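Photoreceptor-histidine kinase BphP (Stigmatella aurantiaca DW4/3-1, PDB 6BAF) probably senses red and far-red light through a bound bilin chromophore and passes the signal to a histidine kinase output, as bacteriophytochromes do. Local coordinates at residues 107-112 against 234-239; 141-146 against 295-300; 254-259 against 272-277. One frame throughout, in Å; residues are numbered along the deposited sequence.

The three contacts run from the joint between PAS and GAF domains to the dimer side of the GAF helices, and all are largely buried. Contact 1 is polar: a PAS strand carboxylate grips the backbone of a GAF loop whose Arg238 holds the bilin. Contact 3, about 17 Å from it centre to centre, is a GAF hairpin whose serines take the other propionate, so both serve the same chromophore. Contact 2 lies farthest out, about 20 Å from the chain centre, and is purely apolar packing between two helices next to the second subunit. Contact 3 is nested within the loop that contact 2 closes, but the two do not touch.

Contact 1: 107-112 against 234-239; sequences ELEPSS and FSVLRS. With BLR (3-[5-[(Z)-(4-ethenyl-3-methyl-5-oxidanylidene-pyrrol-2-ylidene)methyl]-2-[[5-[(Z)-(3-ethenyl-4-methyl-5-oxidanylidene-pyrrol-2-ylidene)methyl]-3-(3-hydroxy-3-oxopropyl)-4-methyl-1H-pyrrol-2-yl]methyl]-4-methyl-1H-pyrrol-3-yl]propanoic acid), chain B.
A GAF loop built round a type I beta turn from Ser235 to Arg238 docks on PAS strand 103-110 through Glu107; as in other phytochromes, the loop probably belongs to the knot at the PAS-GAF joint, and Gln15 near the N-terminus also bonds its backbone. Glu107 suits the place because its extended chain carries a carboxylate to the turn. Glu107 OE1 accepts from Val236 N through its syn lone pair, at 2.8 Å and 150°. A second bond, from Leu237 N to Glu107 OE2 at 2.9 Å, is less sure because that oxygen is not placed reliably. Leu237 runs past Glu107 in the opposite direction, CD1 lying 4.0 Å from Glu107 CB. Glu109 brings OE1 to 3.8 Å from Leu237 CD2, while its OE2 pairs with Arg287. Arg238 bends at chi3 (60°) and presents its guanidinium edge to a bilin propionate: NH1 donates to BLR O1D and NH2 to BLR O2D, each at 2.8 Å, and NH2 also bonds Ile8 O. A leucine here would probably leave this carboxylate without its charged mate and freer to turn. One short turn thus gives its Val236 amide, and less surely that of Leu237, to a PAS carboxylate while presenting Arg238 to the propionate.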
loop_
_atom_site.group_PDB
_atom_site.type_symbol
_atom_site.label_atom_id
_atom_site.label_comp_id
_atom_site.label_asym_id
_atom_site.label_seq_id
_atom_site.Cartn_x
_atom_site.Cartn_y
_atom_site.Cartn_z
ATOM N N GLU A 107 -12.114 -17.955 5.737
ATOM C CA GLU A 107 -13.183 -17.437 4.892
ATOM C C GLU A 107 -12.710 -17.354 3.455
ATOM O O GLU A 107 -11.573 -16.938 3.190
ATOM C CB GLU A 107 -13.646 -16.072 5.402
ATOM C CG GLU A 107 -14.284 -16.314 6.751
ATOM C CD GLU A 107 -14.773 -15.081 7.420
ATOM O OE1 GLU A 107 -13.920 -14.225 7.829
ATOM O OE2 GLU A 107 -16.023 -14.973 7.544
ATOM N N LEU A 108 -13.566 -17.800 2.534
ATOM C CA LEU A 108 -13.223 -17.934 1.121
ATOM C C LEU A 108 -14.170 -17.065 0.313
ATOM O O LEU A 108 -15.393 -17.218 0.416
ATOM C CB LEU A 108 -13.327 -19.377 0.642
ATOM C CG LEU A 108 -12.448 -20.396 1.359
ATOM C CD1 LEU A 108 -12.711 -21.802 0.821
ATOM C CD2 LEU A 108 -10.973 -20.047 1.268
ATOM N N GLU A 109 -13.605 -16.136 -0.466
ATOM C CA GLU A 109 -14.355 -15.292 -1.387
ATOM C C GLU A 109 -13.812 -15.465 -2.801
ATOM O O GLU A 109 -12.586 -15.537 -2.994
ATOM C CB GLU A 109 -14.279 -13.833 -0.971
ATOM C CG GLU A 109 -15.186 -13.487 0.237
ATOM C CD GLU A 109 -14.928 -12.050 0.798
ATOM O OE1 GLU A 109 -15.855 -11.453 1.396
ATOM O OE2 GLU A 109 -13.784 -11.524 0.651
ATOM N N PRO A 110 -14.683 -15.625 -3.791
ATOM C CA PRO A 110 -14.197 -15.864 -5.160
ATOM C C PRO A 110 -13.192 -14.790 -5.566
ATOM O O PRO A 110 -13.357 -13.599 -5.251
ATOM C CB PRO A 110 -15.470 -15.806 -6.003
ATOM C CG PRO A 110 -16.576 -16.161 -5.057
ATOM C CD PRO A 110 -16.149 -15.703 -3.681
ATOM N N SER A 111 -12.092 -15.230 -6.179
ATOM C CA SER A 111 -11.057 -14.301 -6.606
ATOM C C SER A 111 -11.600 -13.382 -7.695
ATOM O O SER A 111 -12.426 -13.783 -8.523
ATOM C CB SER A 111 -9.827 -15.062 -7.114
ATOM O OG SER A 111 -8.879 -15.272 -6.069
ATOM N N SER A 112 -11.122 -12.134 -7.681
ATOM C CA SER A 112 -11.650 -11.081 -8.545
ATOM C C SER A 112 -11.451 -11.397 -10.026
ATOM O O SER A 112 -10.487 -12.065 -10.428
ATOM C CB SER A 112 -10.973 -9.744 -8.230
ATOM O OG SER A 112 -9.584 -9.810 -8.522
ATOM N N PHE A 234 -14.563 -11.728 14.387
ATOM C CA PHE A 234 -13.537 -11.268 13.449
ATOM C C PHE A 234 -13.727 -11.843 12.068
ATOM O O PHE A 234 -12.801 -11.821 11.247
ATOM C CB PHE A 234 -12.141 -11.580 13.984
ATOM C CG PHE A 234 -11.813 -10.762 15.167
ATOM C CD1 PHE A 234 -11.445 -9.430 15.014
ATOM C CD2 PHE A 234 -11.979 -11.269 16.435
ATOM C CE1 PHE A 234 -11.177 -8.644 16.113
ATOM C CE2 PHE A 234 -11.718 -10.490 17.540
ATOM C CZ PHE A 234 -11.320 -9.176 17.389
ATOM N N SER A 235 -14.914 -12.370 11.791
ATOM C CA SER A 235 -15.198 -12.968 10.496
ATOM C C SER A 235 -15.869 -11.947 9.579
ATOM O O SER A 235 -16.818 -11.249 9.985
ATOM C CB SER A 235 -16.079 -14.196 10.707
ATOM O OG SER A 235 -16.895 -14.394 9.574
ATOM N N VAL A 236 -15.366 -11.839 8.348
ATOM C CA VAL A 236 -15.896 -10.827 7.434
ATOM C C VAL A 236 -17.240 -11.271 6.865
ATOM O O VAL A 236 -18.038 -10.432 6.425
ATOM C CB VAL A 236 -14.887 -10.531 6.297
ATOM C CG1 VAL A 236 -13.475 -10.388 6.862
ATOM C CG2 VAL A 236 -14.850 -11.653 5.301
ATOM N N LEU A 237 -17.529 -12.569 6.881
ATOM C CA LEU A 237 -18.788 -13.048 6.337
ATOM C C LEU A 237 -19.901 -13.130 7.370
ATOM O O LEU A 237 -20.988 -13.618 7.033
ATOM C CB LEU A 237 -18.583 -14.422 5.713
ATOM C CG LEU A 237 -17.671 -14.428 4.492
ATOM C CD1 LEU A 237 -17.386 -15.855 4.068
ATOM C CD2 LEU A 237 -18.273 -13.589 3.349
ATOM N N ARG A 238 -19.637 -12.734 8.608
ATOM C CA ARG A 238 -20.610 -12.831 9.706
ATOM C C ARG A 238 -21.964 -12.256 9.293
ATOM O O ARG A 238 -22.055 -11.115 8.836
ATOM C CB ARG A 238 -20.087 -12.073 10.936
ATOM C CG ARG A 238 -21.046 -12.060 12.150
ATOM C CD ARG A 238 -20.515 -11.216 13.323
ATOM N NE ARG A 238 -20.309 -9.824 12.921
ATOM C CZ ARG A 238 -21.256 -8.895 12.981
ATOM N NH1 ARG A 238 -20.990 -7.667 12.561
ATOM N NH2 ARG A 238 -22.474 -9.190 13.464
ATOM N N SER A 239 -23.026 -13.048 9.467
ATOM C CA SER A 239 -24.361 -12.548 9.182
ATOM C C SER A 239 -24.716 -11.452 10.165
ATOM O O SER A 239 -24.532 -11.608 11.378
ATOM C CB SER A 239 -25.380 -13.690 9.263
ATOM O OG SER A 239 -26.639 -13.223 8.811
HETATM C CHA BLR B . -25.141 -1.428 13.079
HETATM N NA BLR B . -26.069 0.849 12.471
HETATM C C1A BLR B . -25.125 -0.099 12.372
HETATM C C2A BLR B . -24.101 0.320 11.517
HETATM C C3A BLR B . -24.409 1.564 11.100
HETATM C C4A BLR B . -25.644 1.877 11.687
HETATM C CMA BLR B . -23.525 2.431 10.154
HETATM C CAA BLR B . -22.861 -0.507 11.168
HETATM C CBA BLR B . -23.126 -1.548 10.049
HETATM C CGA BLR B . -23.166 -0.896 8.659
HETATM O O1A BLR B . -22.125 -0.283 8.279
HETATM O O2A BLR B . -24.202 -0.946 7.891
HETATM C CHB BLR B . -26.476 3.138 11.603
HETATM N NB BLR B . -26.243 3.699 9.158
HETATM C C1B BLR B . -26.495 3.993 10.620
HETATM C C2B BLR B . -26.808 5.439 10.712
HETATM C C3B BLR B . -26.753 6.047 9.445
HETATM C C4B BLR B . -26.401 5.027 8.418
HETATM C CMB BLR B . -27.131 6.212 11.996
HETATM O OB BLR B . -26.280 5.166 7.253
HETATM C CAB BLR B . -26.997 7.551 9.238
HETATM C CBB BLR B . -26.803 8.131 8.076
HETATM N NC BLR B . -30.189 -0.064 14.846
HETATM C C1C BLR B . -31.407 0.803 15.113
HETATM C C2C BLR B . -32.105 0.167 16.270
HETATM C C3C BLR B . -31.414 -0.984 16.733
HETATM C C4C BLR B . -30.206 -1.185 15.872
HETATM C CMC BLR B . -33.376 0.740 16.858
HETATM O OC BLR B . -31.748 1.770 14.522
HETATM C CAC BLR B . -31.842 -1.889 17.905
HETATM C CBC BLR B . -32.103 -1.392 19.127
HETATM C CHD BLR B . -29.342 -2.145 15.994
HETATM N ND BLR B . -27.389 -1.246 14.352
HETATM C C1D BLR B . -28.037 -2.236 15.242
HETATM C C2D BLR B . -27.236 -3.445 15.344
HETATM C C3D BLR B . -26.041 -3.226 14.539
HETATM C C4D BLR B . -26.085 -1.856 13.913
HETATM C CMD BLR B . -27.596 -4.683 16.176
HETATM C CAD BLR B . -24.920 -4.223 14.331
HETATM C CBD BLR B . -25.150 -4.937 13.008
HETATM C CGD BLR B . -24.051 -5.981 13.036
HETATM O O1D BLR B . -22.831 -5.601 13.055
HETATM O O2D BLR B . -24.378 -7.204 13.134
#

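Contact 2: 141-146 against 295-300; sequences ELCEAV and EVMSSL
Met297 reaches across from helix 295-300 and lays its thioether against three side chains of helix 141-146, in a contact with no hydrogen bond between the segments. The local helix axes run almost exactly antiparallel, at 178°, and are 11.3 Å apart, a separation that long side chains must fill. Methionine suits this: with CG anti to the backbone N (chi1 174°), the extended chain carries SD and CE across to the other helix. Its atoms meet successive partners, Val146 spanning several of them. Leu142 comes in at a slant, placing CD1 3.9 Å from Met297 CG. Val146 stands at about a right angle to the methionine chain, and its CG2 touches Met297 SD at 3.5 Å, so one methyl of the branched valine rests against the sulfur. At the end, Met297 CE meets Cys143 SG at 3.7 Å; although the CB of Cys143 points away from helix 295-300, the methionine is long enough to reach its sulfur. Leu300 completes the patch one turn later, its CB 4.2 Å from Leu142 CD1. Helix 120-135 covers one flank, where Leu133 touches Leu142, Val146 and Val296. Strands 158-164 and 170-177 of the GAF sheet back Cys143 through Ile161, Ile173 and Ala174. Towards the dimer partner, Glu295 forms a salt bridge with Arg134 of the second subunit, and Leu300 packs on Ser299 of that subunit.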
loop_
_atom_site.group_PDB
_atom_site.type_symbol
_atom_site.label_atom_id
_atom_site.label_comp_id
_atom_site.label_asym_id
_atom_site.label_seq_id
_atom_site.Cartn_x
_atom_site.Cartn_y
_atom_site.Cartn_z
ATOM N N GLU A 141 -11.312 19.175 6.518
ATOM C CA GLU A 141 -10.798 18.843 5.188
ATOM C C GLU A 141 -10.381 17.378 5.127
ATOM O O GLU A 141 -10.610 16.709 4.110
ATOM C CB GLU A 141 -9.624 19.758 4.812
ATOM C CG GLU A 141 -10.005 21.237 4.678
ATOM C CD GLU A 141 -8.969 22.077 3.923
ATOM O OE1 GLU A 141 -7.790 21.661 3.825
ATOM O OE2 GLU A 141 -9.356 23.148 3.397
ATOM N N LEU A 142 -9.746 16.882 6.200
ATOM C CA LEU A 142 -9.468 15.456 6.338
ATOM C C LEU A 142 -10.723 14.624 6.072
ATOM O O LEU A 142 -10.723 13.733 5.211
ATOM C CB LEU A 142 -8.946 15.180 7.741
ATOM C CG LEU A 142 -7.834 14.171 7.982
ATOM C CD1 LEU A 142 -8.049 13.466 9.268
ATOM C CD2 LEU A 142 -7.619 13.211 6.827
ATOM N N CYS A 143 -11.828 14.943 6.776
ATOM C CA CYS A 143 -13.074 14.193 6.602
ATOM C C CYS A 143 -13.546 14.248 5.159
ATOM O O CYS A 143 -13.904 13.220 4.568
ATOM C CB CYS A 143 -14.167 14.725 7.560
ATOM S SG CYS A 143 -13.718 14.578 9.311
ATOM N N GLU A 144 -13.530 15.428 4.552
ATOM C CA GLU A 144 -14.021 15.492 3.173
ATOM C C GLU A 144 -13.095 14.749 2.209
ATOM O O GLU A 144 -13.568 14.128 1.243
ATOM C CB GLU A 144 -14.200 16.957 2.731
ATOM C CG GLU A 144 -15.657 17.288 2.214
ATOM C CD GLU A 144 -15.957 16.793 0.773
ATOM O OE1 GLU A 144 -14.974 16.641 -0.018
ATOM O OE2 GLU A 144 -17.167 16.544 0.436
ATOM N N ALA A 145 -11.787 14.772 2.465
ATOM C CA ALA A 145 -10.862 14.032 1.606
ATOM C C ALA A 145 -11.145 12.529 1.671
ATOM O O ALA A 145 -11.213 11.853 0.632
ATOM C CB ALA A 145 -9.417 14.357 2.012
ATOM N N VAL A 146 -11.347 12.001 2.884
ATOM C CA VAL A 146 -11.547 10.557 3.087
ATOM C C VAL A 146 -12.809 10.085 2.382
ATOM O O VAL A 146 -12.836 9.066 1.683
ATOM C CB VAL A 146 -11.621 10.244 4.591
ATOM C CG1 VAL A 146 -12.155 8.828 4.816
ATOM C CG2 VAL A 146 -10.267 10.454 5.251
ATOM N N GLU A 295 -7.262 3.576 8.747
ATOM C CA GLU A 295 -6.172 3.605 9.727
ATOM C C GLU A 295 -5.351 4.881 9.622
ATOM O O GLU A 295 -4.903 5.426 10.641
ATOM C CB GLU A 295 -5.261 2.399 9.534
ATOM C CG GLU A 295 -5.959 1.081 9.818
ATOM C CD GLU A 295 -4.978 -0.034 10.191
ATOM O OE1 GLU A 295 -3.950 0.240 10.916
ATOM O OE2 GLU A 295 -5.280 -1.194 9.776
ATOM N N VAL A 296 -5.066 5.339 8.400
ATOM C CA VAL A 296 -4.268 6.563 8.289
ATOM C C VAL A 296 -5.030 7.720 8.904
ATOM O O VAL A 296 -4.527 8.409 9.800
ATOM C CB VAL A 296 -3.888 6.854 6.827
ATOM C CG1 VAL A 296 -3.299 8.282 6.735
ATOM C CG2 VAL A 296 -2.912 5.792 6.328
ATOM N N MET A 297 -6.284 7.909 8.476
ATOM C CA MET A 297 -7.129 8.931 9.106
ATOM C C MET A 297 -7.180 8.769 10.614
ATOM O O MET A 297 -7.056 9.754 11.354
ATOM C CB MET A 297 -8.548 8.895 8.546
ATOM C CG MET A 297 -9.463 9.866 9.321
ATOM S SD MET A 297 -11.132 9.924 8.645
ATOM C CE MET A 297 -11.764 11.389 9.536
ATOM N N SER A 298 -7.314 7.525 11.106
ATOM C CA SER A 298 -7.344 7.365 12.560
ATOM C C SER A 298 -6.054 7.869 13.192
ATOM O O SER A 298 -6.081 8.482 14.272
ATOM C CB SER A 298 -7.601 5.903 12.961
ATOM O OG SER A 298 -8.886 5.477 12.490
ATOM N N SER A 299 -4.906 7.624 12.536
ATOM C CA SER A 299 -3.633 7.998 13.155
ATOM C C SER A 299 -3.435 9.508 13.119
ATOM O O SER A 299 -2.857 10.068 14.054
ATOM C CB SER A 299 -2.471 7.256 12.481
ATOM O OG SER A 299 -2.323 7.685 11.126
ATOM N N LEU A 300 -3.987 10.184 12.102
ATOM C CA LEU A 300 -4.001 11.647 11.978
ATOM C C LEU A 300 -5.002 12.355 12.881
ATOM O O LEU A 300 -4.998 13.587 12.907
ATOM C CB LEU A 300 -4.343 12.063 10.558
ATOM C CG LEU A 300 -3.321 11.689 9.491
ATOM C CD1 LEU A 300 -3.794 12.201 8.137
ATOM C CD2 LEU A 300 -1.953 12.243 9.858
#

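Contact 3: 254-259 against 272-277; sequences QASMSI and SCTQVS. With BLR (3-[5-[(Z)-(4-ethenyl-3-methyl-5-oxidanylidene-pyrrol-2-ylidene)methyl]-2-[[5-[(Z)-(3-ethenyl-4-methyl-5-oxidanylidene-pyrrol-2-ylidene)methyl]-3-(3-hydroxy-3-oxopropyl)-4-methyl-1H-pyrrol-2-yl]methyl]-4-methyl-1H-pyrrol-3-yl]propanoic acid), chain B.
Met257 and Cys273 face each other as a hydrogen-bonded pair in the antiparallel hairpin of strands 255-263 and 266-275, part of the GAF sheet that lines the bilin pocket. Here the pairing is tight. Met257 N donates to Cys273 O at 2.9 Å, and Cys273 N returns a bond to Met257 O at 2.7 Å. On this face the small Cys273 side chain meets the bent tip of Met257, whose CE lies 4.0 Å from Cys273 SG.

The other face, bearing Ser256, Ser258, Ser272 and Thr274, is small and polar and meets the bilin. Ser256 OG, anti to its own nitrogen, donates to propionate oxygen BLR O2A at 2.8 Å. Ser258 turns its hydroxyl between N and the carbonyl carbon (chi1 52°), and Ser258 OG donates to BLR O1A at 2.6 Å while accepting from Arg208. A water bonded to Ser256 OG and Ser272 OG also donates to BLR O1A, so two serine hydroxyls and one water bond the carboxylate, a task that suits small polar residues.

Towards Gln254, Val276 and Ser277 the contact becomes more open and partly exposed. Gln254 N still reaches Gln275 O at 2.8 Å, but the neighbouring Ala255 N is buried without a partner in the model. In one of two modelled conformers the Gln254 side-chain amide bonds Thr212 and Asp214, which is therefore less sure; the amide of Gln275 also turns off, its OE1 accepting from Asp157 N.

The hairpin lies in mid-sheet, with strand 207-210 along one side, bonded to Ser256 and Ser258, and strand 158-164 along the other. Behind the face of Met257 and Cys273, helix 139-154 brings Val150 against Cys273 and Thr154 against Met257, with Phe156 touching both.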
loop_
_atom_site.group_PDB
_atom_site.type_symbol
_atom_site.label_atom_id
_atom_site.label_comp_id
_atom_site.label_asym_id
_atom_site.label_seq_id
_atom_site.Cartn_x
_atom_site.Cartn_y
_atom_site.Cartn_z
ATOM N N GLN A 254 -29.622 -0.607 -0.019
ATOM C CA GLN A 254 -29.506 -1.979 -0.507
ATOM C C GLN A 254 -28.182 -2.646 -0.144
ATOM O O GLN A 254 -28.061 -3.878 -0.259
ATOM C CB GLN A 254 -29.666 -2.014 -2.036
ATOM C CG GLN A 254 -29.705 -3.412 -2.628
ATOM C CD GLN A 254 -30.912 -4.206 -2.156
ATOM O OE1 GLN A 254 -32.026 -3.693 -2.138
ATOM N NE2 GLN A 254 -30.690 -5.451 -1.748
ATOM N N ALA A 255 -27.184 -1.873 0.275
ATOM C CA ALA A 255 -25.867 -2.407 0.572
ATOM C C ALA A 255 -25.128 -1.373 1.398
ATOM O O ALA A 255 -25.425 -0.173 1.333
ATOM C CB ALA A 255 -25.091 -2.773 -0.715
ATOM N N SER A 256 -24.151 -1.840 2.173
ATOM C CA SER A 256 -23.497 -0.980 3.154
ATOM C C SER A 256 -22.061 -1.433 3.365
ATOM O O SER A 256 -21.755 -2.614 3.216
ATOM C CB SER A 256 -24.219 -1.064 4.499
ATOM O OG SER A 256 -23.787 -0.025 5.326
ATOM N N MET A 257 -21.203 -0.510 3.790
ATOM C CA MET A 257 -19.870 -0.850 4.267
ATOM C C MET A 257 -19.474 0.226 5.254
ATOM O O MET A 257 -19.736 1.402 4.998
ATOM C CB MET A 257 -18.850 -0.931 3.099
ATOM C CG MET A 257 -17.403 -1.229 3.535
ATOM S SD MET A 257 -16.154 -1.237 2.162
ATOM C CE MET A 257 -15.946 0.534 1.934
ATOM N N SER A 258 -18.882 -0.145 6.395
ATOM C CA SER A 258 -18.357 0.881 7.284
ATOM C C SER A 258 -16.988 0.462 7.806
ATOM O O SER A 258 -16.608 -0.714 7.782
ATOM C CB SER A 258 -19.318 1.229 8.452
ATOM O OG SER A 258 -19.729 0.057 9.162
ATOM N N ILE A 259 -16.245 1.469 8.244
ATOM C CA ILE A 259 -14.880 1.342 8.715
ATOM C C ILE A 259 -14.782 2.133 10.003
ATOM O O ILE A 259 -15.223 3.287 10.062
ATOM C CB ILE A 259 -13.879 1.848 7.649
ATOM C CG1 ILE A 259 -13.966 0.928 6.435
ATOM C CG2 ILE A 259 -12.434 1.824 8.170
ATOM C CD1 ILE A 259 -13.578 1.622 5.143
ATOM N N SER A 272 -18.880 5.502 6.828
ATOM C CA SER A 272 -20.055 4.695 6.532
ATOM C C SER A 272 -20.448 4.916 5.087
ATOM O O SER A 272 -20.663 6.058 4.686
ATOM C CB SER A 272 -21.245 5.075 7.470
ATOM O OG SER A 272 -22.425 4.348 7.079
ATOM N N CYS A 273 -20.563 3.835 4.313
ATOM C CA CYS A 273 -20.954 3.893 2.909
ATOM C C CYS A 273 -22.249 3.154 2.721
ATOM O O CYS A 273 -22.464 2.099 3.340
ATOM C CB CYS A 273 -19.925 3.245 1.958
ATOM S SG CYS A 273 -18.260 3.830 2.304
ATOM N N THR A 274 -23.089 3.684 1.829
ATOM C CA THR A 274 -24.390 3.086 1.580
ATOM C C THR A 274 -24.702 3.183 0.100
ATOM O O THR A 274 -24.299 4.131 -0.589
ATOM C CB THR A 274 -25.505 3.768 2.424
ATOM O OG1 THR A 274 -25.371 5.187 2.331
ATOM C CG2 THR A 274 -25.364 3.401 3.924
ATOM N N GLN A 275 -25.404 2.177 -0.381
ATOM C CA GLN A 275 -25.852 2.088 -1.758
ATOM C C GLN A 275 -27.366 2.172 -1.738
ATOM O O GLN A 275 -28.008 1.387 -1.034
ATOM C CB GLN A 275 -25.419 0.765 -2.378
ATOM C CG GLN A 275 -25.608 0.708 -3.878
ATOM C CD GLN A 275 -24.539 1.498 -4.635
ATOM O OE1 GLN A 275 -23.783 2.299 -4.064
ATOM N NE2 GLN A 275 -24.453 1.245 -5.918
ATOM N N VAL A 276 -27.936 3.132 -2.464
ATOM C CA VAL A 276 -29.390 3.164 -2.594
ATOM C C VAL A 276 -29.815 2.319 -3.787
ATOM O O VAL A 276 -30.890 1.719 -3.763
ATOM C CB VAL A 276 -29.902 4.615 -2.695
ATOM C CG1 VAL A 276 -29.287 5.469 -1.593
ATOM C CG2 VAL A 276 -29.530 5.210 -3.992
ATOM N N SER A 277 -28.935 2.213 -4.786
ATOM C CA SER A 277 -29.079 1.501 -6.054
ATOM C C SER A 277 -29.353 0.027 -5.867
ATOM O O SER A 277 -30.453 -0.375 -5.495
ATOM C CB SER A 277 -27.786 1.616 -6.897
ATOM O OG SER A 277 -27.377 2.972 -7.135
HETATM C CHA BLR B . -25.141 -1.428 13.079
HETATM N NA BLR B . -26.069 0.849 12.471
HETATM C C1A BLR B . -25.125 -0.099 12.372
HETATM C C2A BLR B . -24.101 0.320 11.517
HETATM C C3A BLR B . -24.409 1.564 11.100
HETATM C C4A BLR B . -25.644 1.877 11.687
HETATM C CMA BLR B . -23.525 2.431 10.154
HETATM C CAA BLR B . -22.861 -0.507 11.168
HETATM C CBA BLR B . -23.126 -1.548 10.049
HETATM C CGA BLR B . -23.166 -0.896 8.659
HETATM O O1A BLR B . -22.125 -0.283 8.279
HETATM O O2A BLR B . -24.202 -0.946 7.891
HETATM C CHB BLR B . -26.476 3.138 11.603
HETATM N NB BLR B . -26.243 3.699 9.158
HETATM C C1B BLR B . -26.495 3.993 10.620
HETATM C C2B BLR B . -26.808 5.439 10.712
HETATM C C3B BLR B . -26.753 6.047 9.445
HETATM C C4B BLR B . -26.401 5.027 8.418
HETATM C CMB BLR B . -27.131 6.212 11.996
HETATM O OB BLR B . -26.280 5.166 7.253
HETATM C CAB BLR B . -26.997 7.551 9.238
HETATM C CBB BLR B . -26.803 8.131 8.076
HETATM N NC BLR B . -30.189 -0.064 14.846
HETATM C C1C BLR B . -31.407 0.803 15.113
HETATM C C2C BLR B . -32.105 0.167 16.270
HETATM C C3C BLR B . -31.414 -0.984 16.733
HETATM C C4C BLR B . -30.206 -1.185 15.872
HETATM C CMC BLR B . -33.376 0.740 16.858
HETATM O OC BLR B . -31.748 1.770 14.522
HETATM C CAC BLR B . -31.842 -1.889 17.905
HETATM C CBC BLR B . -32.103 -1.392 19.127
HETATM C CHD BLR B . -29.342 -2.145 15.994
HETATM N ND BLR B . -27.389 -1.246 14.352
HETATM C C1D BLR B . -28.037 -2.236 15.242
HETATM C C2D BLR B . -27.236 -3.445 15.344
HETATM C C3D BLR B . -26.041 -3.226 14.539
HETATM C C4D BLR B . -26.085 -1.856 13.913
HETATM C CMD BLR B . -27.596 -4.683 16.176
HETATM C CAD BLR B . -24.920 -4.223 14.331
HETATM C CBD BLR B . -25.150 -4.937 13.008
HETATM C CGD BLR B . -24.051 -5.981 13.036
HETATM O O1D BLR B . -22.831 -5.601 13.055
HETATM O O2D BLR B . -24.378 -7.204 13.134
HETATM O O HOH W 1 -22.432 1.885 6.435
#